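Local atomic coordinates of twitching motility pilus retraction protein (Geobacter sulfurreducens PCA, PDB entry 5ZFQ), a protein that probably hydrolyses ATP as a hexameric motor to retract type IV pili, the movement that underlies twitching motility. Residues 149-154 and 284-289; 278-283 and 319-324; 314-319 and 326-331. All coordinates share one frame; numbering follows the deposited sequence.

Interaction 1: 149-154 and 284-289; sequences RGLILV and FVLEGV
Leu286 CD1 is the apolar meeting point of the two strands: Leu153 CD1 reaches it at 3.9 Å, the two side chains crossing at about a right angle, and Leu151 CD2 approaches it more obliquely at 4.0 Å. All three leucines project from one face of the sheet, together with Val289, whose CG2 touches Leu153 CD1. Leu151 and Leu153 fan out differently on this face, because CG of Leu151 is anti to its own N (chi1 177°) whereas CG of Leu153 is anti to the carbonyl carbon (chi1 -61°). On the other face Ile152 sits beside Gly288, its CG2 4.0 Å from Gly288 O. At the start of the pair, Leu151 CB also packs on Val285 CG2, the last helical side chain before the chain turns into strand.

The backbones run parallel, with short axes 4.5 Å apart. Leu151 lies between two partners: its N donates to Val285 O at 2.7 Å, and its O accepts from Glu287 N at 2.8 Å. Leu153 N then bonds to Gly288 O at 2.9 Å. Glu287 CG, put beside the backbone N by chi1 (-73°), lies 3.4 Å from Arg149 O and touches Gly150 CA.

This is a parallel pairing in the central sheet of the ATPase domain; strand 150-155 runs on into a probable Walker A P-loop at Gly156 to Ser163. Strand 249-254 bonds to the other edge of 150-155. The leucine-rich face is covered by helices 234-245 and 259-268, through Ala244, Thr262 and Ile263, while Val154 packs against helix 162-176.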
# COMPACT_ATOMS: atom_id res chain seq x y z
N ARG A 149 -31.59 15.68 20.74
CA ARG A 149 -30.21 15.72 20.25
C ARG A 149 -29.43 14.47 20.56
O ARG A 149 -29.91 13.60 21.27
CB ARG A 149 -29.45 16.88 20.86
CG ARG A 149 -29.90 18.21 20.41
CD ARG A 149 -29.42 19.27 21.39
NE ARG A 149 -30.28 19.36 22.55
CZ ARG A 149 -31.53 19.83 22.50
NH1 ARG A 149 -32.05 20.22 21.33
NH2 ARG A 149 -32.25 19.90 23.62
N GLY A 150 -28.21 14.42 20.07
CA GLY A 150 -27.28 13.40 20.52
C GLY A 150 -27.16 12.19 19.62
O GLY A 150 -27.72 12.14 18.53
N LEU A 151 -26.43 11.21 20.11
CA LEU A 151 -26.17 9.99 19.36
C LEU A 151 -26.91 8.82 19.98
O LEU A 151 -26.81 8.60 21.20
CB LEU A 151 -24.67 9.72 19.33
CG LEU A 151 -24.23 8.44 18.64
CD1 LEU A 151 -24.48 8.47 17.11
CD2 LEU A 151 -22.76 8.23 18.98
N ILE A 152 -27.64 8.08 19.15
CA ILE A 152 -28.36 6.89 19.60
C ILE A 152 -27.89 5.67 18.80
O ILE A 152 -27.88 5.71 17.57
CB ILE A 152 -29.88 7.05 19.43
CG1 ILE A 152 -30.37 8.29 20.20
CG2 ILE A 152 -30.61 5.80 19.88
CD1 ILE A 152 -31.86 8.37 20.35
N LEU A 153 -27.51 4.60 19.49
CA LEU A 153 -26.98 3.42 18.79
C LEU A 153 -27.88 2.21 18.91
O LEU A 153 -28.33 1.86 20.00
CB LEU A 153 -25.59 3.07 19.32
CG LEU A 153 -24.58 4.20 19.11
CD1 LEU A 153 -23.26 3.94 19.79
CD2 LEU A 153 -24.41 4.43 17.60
N VAL A 154 -28.17 1.59 17.78
CA VAL A 154 -28.83 0.29 17.76
C VAL A 154 -27.83 -0.73 17.23
O VAL A 154 -27.48 -0.68 16.06
CB VAL A 154 -30.08 0.27 16.89
CG1 VAL A 154 -30.86 -1.01 17.12
CG2 VAL A 154 -30.94 1.48 17.18
N PHE A 284 -20.41 13.10 26.11
CA PHE A 284 -21.26 14.27 25.91
C PHE A 284 -22.52 13.96 25.08
O PHE A 284 -23.63 14.37 25.46
CB PHE A 284 -20.42 15.39 25.26
CG PHE A 284 -21.23 16.59 24.84
CD1 PHE A 284 -22.28 17.07 25.62
CD2 PHE A 284 -20.92 17.25 23.66
CE1 PHE A 284 -23.03 18.18 25.23
CE2 PHE A 284 -21.66 18.37 23.26
CZ PHE A 284 -22.72 18.82 24.06
N VAL A 285 -22.35 13.24 23.97
CA VAL A 285 -23.42 13.16 22.96
C VAL A 285 -24.25 11.87 23.00
O VAL A 285 -25.38 11.85 22.51
CB VAL A 285 -22.85 13.34 21.51
CG1 VAL A 285 -22.01 14.60 21.38
CG2 VAL A 285 -22.06 12.12 21.08
N LEU A 286 -23.69 10.80 23.59
CA LEU A 286 -24.39 9.51 23.67
C LEU A 286 -25.66 9.64 24.48
O LEU A 286 -25.62 10.12 25.62
CB LEU A 286 -23.49 8.44 24.30
CG LEU A 286 -23.74 6.96 24.04
CD1 LEU A 286 -23.85 6.65 22.54
CD2 LEU A 286 -22.62 6.14 24.66
N GLU A 287 -26.79 9.26 23.90
CA GLU A 287 -28.08 9.39 24.59
C GLU A 287 -28.69 8.02 24.82
O GLU A 287 -29.68 7.88 25.54
CB GLU A 287 -29.04 10.30 23.82
CG GLU A 287 -28.69 11.79 23.88
CD GLU A 287 -28.62 12.35 25.31
OE1 GLU A 287 -29.33 11.81 26.21
OE2 GLU A 287 -27.84 13.31 25.54
N GLY A 288 -28.09 7.00 24.22
CA GLY A 288 -28.60 5.66 24.38
C GLY A 288 -27.97 4.62 23.47
O GLY A 288 -27.56 4.90 22.33
N VAL A 289 -27.90 3.40 23.98
CA VAL A 289 -27.36 2.28 23.23
C VAL A 289 -28.29 1.11 23.39
O VAL A 289 -28.63 0.71 24.50
CB VAL A 289 -25.94 1.86 23.72
CG1 VAL A 289 -25.43 0.65 22.92
CG2 VAL A 289 -24.96 3.05 23.68

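Interaction 2: 278-283 and 319-324; sequences VRAQLS and LIREDK
Arg279 lays its side chain along the C-terminal end of helix 314-321, passing over Ile320 O and ending against Asp323. Its CD comes to 3.2 Å from Ile320 O, and the bend at chi3 (-56°) turns the guanidinium so that Asp323 CB rests over the centre of one face, 3.6 Å above the plane. The Asp323 carboxylate is stacked nearly parallel to it, the two planes 12° apart. With the oxygen well out of the guanidinium plane, the long salt bridge from Arg279 NH1 to Asp323 OD1, 3.8 Å, is a matter of charge alone. A positive group beside the helix's last carbonyls probably also suits the negative end of the helix dipole. Asp323, at positive phi, is the C-prime residue of the Schellman motif that ends the helix, with Lys324 N bonded to Leu319 O and Asp323 N to Ile320 O.

One residue on, Ala280 offers CA and CB to the aliphatic part of Arg321, whose CG lies 3.9 Å from Ala280 CA. Leu282 CB then meets Ile320 CG2 at 4.0 Å; the same methyl lies close to Arg279 O, so the isoleucine branch presses on backbone as well as side chain. Ser283 turns its hydroxyl back to its own helix, OG giving a 2.6 Å bond to Ala280 O, and that folded-back oxygen touches Arg321 CB at 3.7 Å. Arg321 also forms a salt bridge with the adjoining Glu322, whose hydrogen bonds are weak.

The contact joins helix 275-285 to the end of helix 314-321. Helix 259-268 packs against both helices, Ile266 and Val267 on helix 275-285 and Ile263 on Ile320. Ile328 of helix 328-333 packs on Ile320, and Pro369 of a neighbouring subunit lies against Arg321.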
# COMPACT_ATOMS: atom_id res chain seq x y z
N VAL A 278 -12.34 11.16 21.84
CA VAL A 278 -13.52 10.45 21.38
C VAL A 278 -14.37 10.01 22.56
O VAL A 278 -15.59 10.10 22.52
CB VAL A 278 -13.12 9.25 20.50
CG1 VAL A 278 -14.20 8.17 20.51
CG2 VAL A 278 -12.83 9.74 19.09
N ARG A 279 -13.70 9.57 23.63
CA ARG A 279 -14.38 9.28 24.88
C ARG A 279 -15.09 10.51 25.47
O ARG A 279 -16.20 10.41 26.01
CB ARG A 279 -13.39 8.72 25.89
CG ARG A 279 -12.95 7.28 25.65
CD ARG A 279 -12.29 6.74 26.89
NE ARG A 279 -11.17 7.58 27.31
CZ ARG A 279 -9.91 7.30 27.01
NH1 ARG A 279 -9.63 6.20 26.31
NH2 ARG A 279 -8.93 8.11 27.42
N ALA A 280 -14.43 11.67 25.38
CA ALA A 280 -15.00 12.92 25.88
C ALA A 280 -16.22 13.28 25.05
O ALA A 280 -17.24 13.69 25.59
CB ALA A 280 -13.97 14.05 25.83
N GLN A 281 -16.11 13.10 23.74
CA GLN A 281 -17.22 13.28 22.83
C GLN A 281 -18.38 12.33 23.13
O GLN A 281 -19.54 12.76 23.22
CB GLN A 281 -16.76 13.06 21.39
CG GLN A 281 -16.32 14.32 20.69
CD GLN A 281 -15.62 14.01 19.39
OE1 GLN A 281 -14.66 13.23 19.36
NE2 GLN A 281 -16.10 14.60 18.30
N LEU A 282 -18.06 11.05 23.27
CA LEU A 282 -19.09 10.06 23.53
C LEU A 282 -19.83 10.37 24.81
O LEU A 282 -21.05 10.21 24.88
CB LEU A 282 -18.49 8.66 23.61
CG LEU A 282 -18.39 7.84 22.34
CD1 LEU A 282 -17.59 6.57 22.66
CD2 LEU A 282 -19.77 7.50 21.82
N SER A 283 -19.08 10.82 25.82
CA SER A 283 -19.66 11.05 27.13
C SER A 283 -20.68 12.17 27.02
O SER A 283 -21.70 12.17 27.72
CB SER A 283 -18.59 11.37 28.20
OG SER A 283 -17.81 12.51 27.87
N LEU A 319 -17.88 7.66 33.74
CA LEU A 319 -17.21 6.40 33.45
C LEU A 319 -16.62 6.36 32.03
O LEU A 319 -15.48 5.94 31.84
CB LEU A 319 -18.16 5.23 33.66
CG LEU A 319 -18.60 4.99 35.11
CD1 LEU A 319 -19.44 3.71 35.20
CD2 LEU A 319 -17.40 4.96 36.06
N ILE A 320 -17.38 6.80 31.03
CA ILE A 320 -16.86 6.82 29.66
C ILE A 320 -15.67 7.77 29.50
O ILE A 320 -14.63 7.38 28.97
CB ILE A 320 -17.97 7.17 28.64
CG1 ILE A 320 -18.99 6.03 28.57
CG2 ILE A 320 -17.39 7.39 27.26
CD1 ILE A 320 -20.26 6.38 27.86
N ARG A 321 -15.80 9.00 29.98
CA ARG A 321 -14.74 10.00 29.83
C ARG A 321 -13.45 9.66 30.58
O ARG A 321 -12.35 9.98 30.12
CB ARG A 321 -15.24 11.36 30.31
CG ARG A 321 -14.50 12.53 29.70
CD ARG A 321 -14.95 13.83 30.33
NE ARG A 321 -14.82 13.75 31.78
CZ ARG A 321 -15.84 13.64 32.63
NH1 ARG A 321 -17.10 13.62 32.15
NH2 ARG A 321 -15.61 13.55 33.93
N GLU A 322 -13.58 9.02 31.73
CA GLU A 322 -12.41 8.70 32.55
C GLU A 322 -11.89 7.29 32.27
O GLU A 322 -11.05 6.77 33.03
CB GLU A 322 -12.74 8.86 34.04
CG GLU A 322 -13.12 10.29 34.47
CD GLU A 322 -12.04 11.33 34.19
OE1 GLU A 322 -10.85 11.04 34.44
OE2 GLU A 322 -12.38 12.45 33.72
N ASP A 323 -12.40 6.67 31.20
CA ASP A 323 -11.88 5.41 30.68
C ASP A 323 -12.05 4.25 31.67
O ASP A 323 -11.11 3.51 31.96
CB ASP A 323 -10.42 5.58 30.27
CG ASP A 323 -9.87 4.39 29.52
OD1 ASP A 323 -10.66 3.65 28.89
OD2 ASP A 323 -8.63 4.22 29.57
N LYS A 324 -13.26 4.11 32.19
CA LYS A 324 -13.62 3.02 33.08
C LYS A 324 -14.84 2.30 32.50
O LYS A 324 -15.82 2.05 33.20
CB LYS A 324 -13.93 3.56 34.49
CG LYS A 324 -12.71 3.69 35.43
CD LYS A 324 -11.53 2.80 35.01
CE LYS A 324 -10.24 3.11 35.80
NZ LYS A 324 -9.63 4.43 35.46

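Interaction 3: 314-319 and 326-331; sequences PAIRNL and HQIYSQ
Leu319 pushes CD1 against the backbone between Gln327 and Ile328, 3.7 Å from both Gln327 C and Ile328 N. Its other methyl, CD2, faces Gln327 OE1 at 4.0 Å, the two side chains crossing at about a right angle. Beside it Ile316 CG2 meets Ile328 CG1 at 4.0 Å, again nearly perpendicular. The second branch of Ile316 runs past Gln331 in the opposite direction, with CD1 3.7 Å from Gln331 CB. Gln331, bent at chi2 (-56°), carries OE1 round to Ala315 CB, so its aliphatic part packs on isoleucine and its amide comes to the margin.

Everything here is van der Waals contact between helix 314-321 and the weakly bonded helical residues about 328-331. Further out, Asn313 OD1 bonds to Ile316 N at the start of the first helix, and Tyr329 OH is tied to Glu371. The two helices form a short helical hairpin on the ATPase domain: Met310 of strand 303-310 touches both isoleucines, helix 259-268 reaches Ile328 through Ile263, and Pro369 of a neighbouring subunit packs on Asn318.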
# COMPACT_ATOMS: atom_id res chain seq x y z
N PRO A 314 -25.42 10.94 34.67
CA PRO A 314 -24.16 11.57 35.07
C PRO A 314 -23.06 10.55 35.38
O PRO A 314 -21.93 10.70 34.89
CB PRO A 314 -24.55 12.34 36.33
CG PRO A 314 -25.95 12.72 36.09
CD PRO A 314 -26.57 11.57 35.35
N ALA A 315 -23.42 9.52 36.13
CA ALA A 315 -22.46 8.51 36.59
C ALA A 315 -21.76 7.77 35.45
O ALA A 315 -20.57 7.45 35.55
CB ALA A 315 -23.15 7.51 37.52
N ILE A 316 -22.50 7.51 34.38
CA ILE A 316 -21.99 6.76 33.23
C ILE A 316 -21.16 7.63 32.29
O ILE A 316 -20.13 7.20 31.77
CB ILE A 316 -23.15 6.07 32.44
CG1 ILE A 316 -23.71 4.92 33.28
CG2 ILE A 316 -22.70 5.61 31.05
CD1 ILE A 316 -24.80 4.12 32.63
N ARG A 317 -21.60 8.87 32.09
CA ARG A 317 -20.85 9.79 31.25
C ARG A 317 -19.44 9.99 31.81
O ARG A 317 -18.48 10.10 31.04
CB ARG A 317 -21.56 11.14 31.13
CG ARG A 317 -22.92 11.10 30.49
CD ARG A 317 -23.45 12.52 30.25
NE ARG A 317 -24.84 12.49 29.82
CZ ARG A 317 -25.23 12.19 28.58
NH1 ARG A 317 -24.33 11.90 27.64
NH2 ARG A 317 -26.53 12.18 28.28
N ASN A 318 -19.34 10.03 33.14
CA ASN A 318 -18.05 10.11 33.81
C ASN A 318 -17.24 8.82 33.58
O ASN A 318 -16.06 8.87 33.22
CB ASN A 318 -18.22 10.41 35.31
CG ASN A 318 -18.72 11.84 35.59
OD1 ASN A 318 -19.19 12.54 34.68
ND2 ASN A 318 -18.63 12.26 36.84
N LEU A 319 -17.88 7.66 33.74
CA LEU A 319 -17.21 6.40 33.45
C LEU A 319 -16.62 6.36 32.03
O LEU A 319 -15.48 5.94 31.84
CB LEU A 319 -18.16 5.23 33.66
CG LEU A 319 -18.60 4.99 35.11
CD1 LEU A 319 -19.44 3.71 35.20
CD2 LEU A 319 -17.40 4.96 36.06
N HIS A 326 -15.75 -0.76 31.24
CA HIS A 326 -16.22 -2.02 31.82
C HIS A 326 -17.23 -1.80 32.96
O HIS A 326 -18.24 -2.49 33.07
CB HIS A 326 -15.03 -2.84 32.32
CG HIS A 326 -14.12 -2.09 33.27
ND1 HIS A 326 -13.57 -0.86 32.96
CD2 HIS A 326 -13.67 -2.41 34.51
CE1 HIS A 326 -12.82 -0.45 33.97
NE2 HIS A 326 -12.87 -1.37 34.93
N GLN A 327 -16.95 -0.79 33.80
CA GLN A 327 -17.77 -0.47 34.96
C GLN A 327 -19.19 0.01 34.65
O GLN A 327 -20.06 0.02 35.53
CB GLN A 327 -17.07 0.58 35.81
CG GLN A 327 -15.76 0.12 36.44
CD GLN A 327 -15.33 1.02 37.57
OE1 GLN A 327 -16.14 1.79 38.10
NE2 GLN A 327 -14.07 0.93 37.97
N ILE A 328 -19.44 0.43 33.41
CA ILE A 328 -20.76 0.88 33.00
C ILE A 328 -21.81 -0.18 33.32
O ILE A 328 -22.92 0.14 33.75
CB ILE A 328 -20.78 1.22 31.48
CG1 ILE A 328 -20.14 2.59 31.23
CG2 ILE A 328 -22.20 1.20 30.91
CD1 ILE A 328 -19.88 2.87 29.76
N TYR A 329 -21.43 -1.44 33.13
CA TYR A 329 -22.34 -2.56 33.27
C TYR A 329 -23.02 -2.60 34.64
O TYR A 329 -24.19 -2.99 34.76
CB TYR A 329 -21.59 -3.87 33.01
CG TYR A 329 -22.50 -5.07 32.95
CD1 TYR A 329 -23.30 -5.31 31.83
CD2 TYR A 329 -22.57 -5.97 34.01
CE1 TYR A 329 -24.13 -6.42 31.77
CE2 TYR A 329 -23.40 -7.07 33.97
CZ TYR A 329 -24.18 -7.29 32.85
OH TYR A 329 -25.00 -8.39 32.83
N SER A 330 -22.28 -2.19 35.66
CA SER A 330 -22.80 -2.05 37.02
C SER A 330 -23.98 -1.09 37.12
O SER A 330 -25.00 -1.40 37.75
CB SER A 330 -21.68 -1.59 37.95
OG SER A 330 -22.20 -1.19 39.21
N GLN A 331 -23.84 0.07 36.50
CA GLN A 331 -24.90 1.07 36.49
C GLN A 331 -26.15 0.56 35.76
O GLN A 331 -27.26 1.00 36.04
CB GLN A 331 -24.40 2.36 35.85
CG GLN A 331 -23.37 3.07 36.69
CD GLN A 331 -23.89 3.36 38.10
OE1 GLN A 331 -24.89 4.07 38.27
NE2 GLN A 331 -23.21 2.81 39.12

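Interaction 1 belongs to the buried sheet and depends on backbone bonds, whereas interactions 2 and 3 are partly buried helix contacts nearer the surface, held by apolar branches and, in interaction 2, by a long, stacked ion pair. Helix 275-285 serves interactions 1 and 2, and helix 314-321 serves 2 and 3, with Leu319 in the segments of both but touching its partner only in interaction 3. Apolar packing runs through all three: Leu286 CD2 meets Ile320 CD1, and Ile320 CG1 in turn meets Ile328 CD1. Arg317 adds a polar tie, its NH1 hydrogen-bonding Ser283 O and Leu286 O where helix 275-285 gives way to strand 286-296. All three contacts also border a neighbouring subunit.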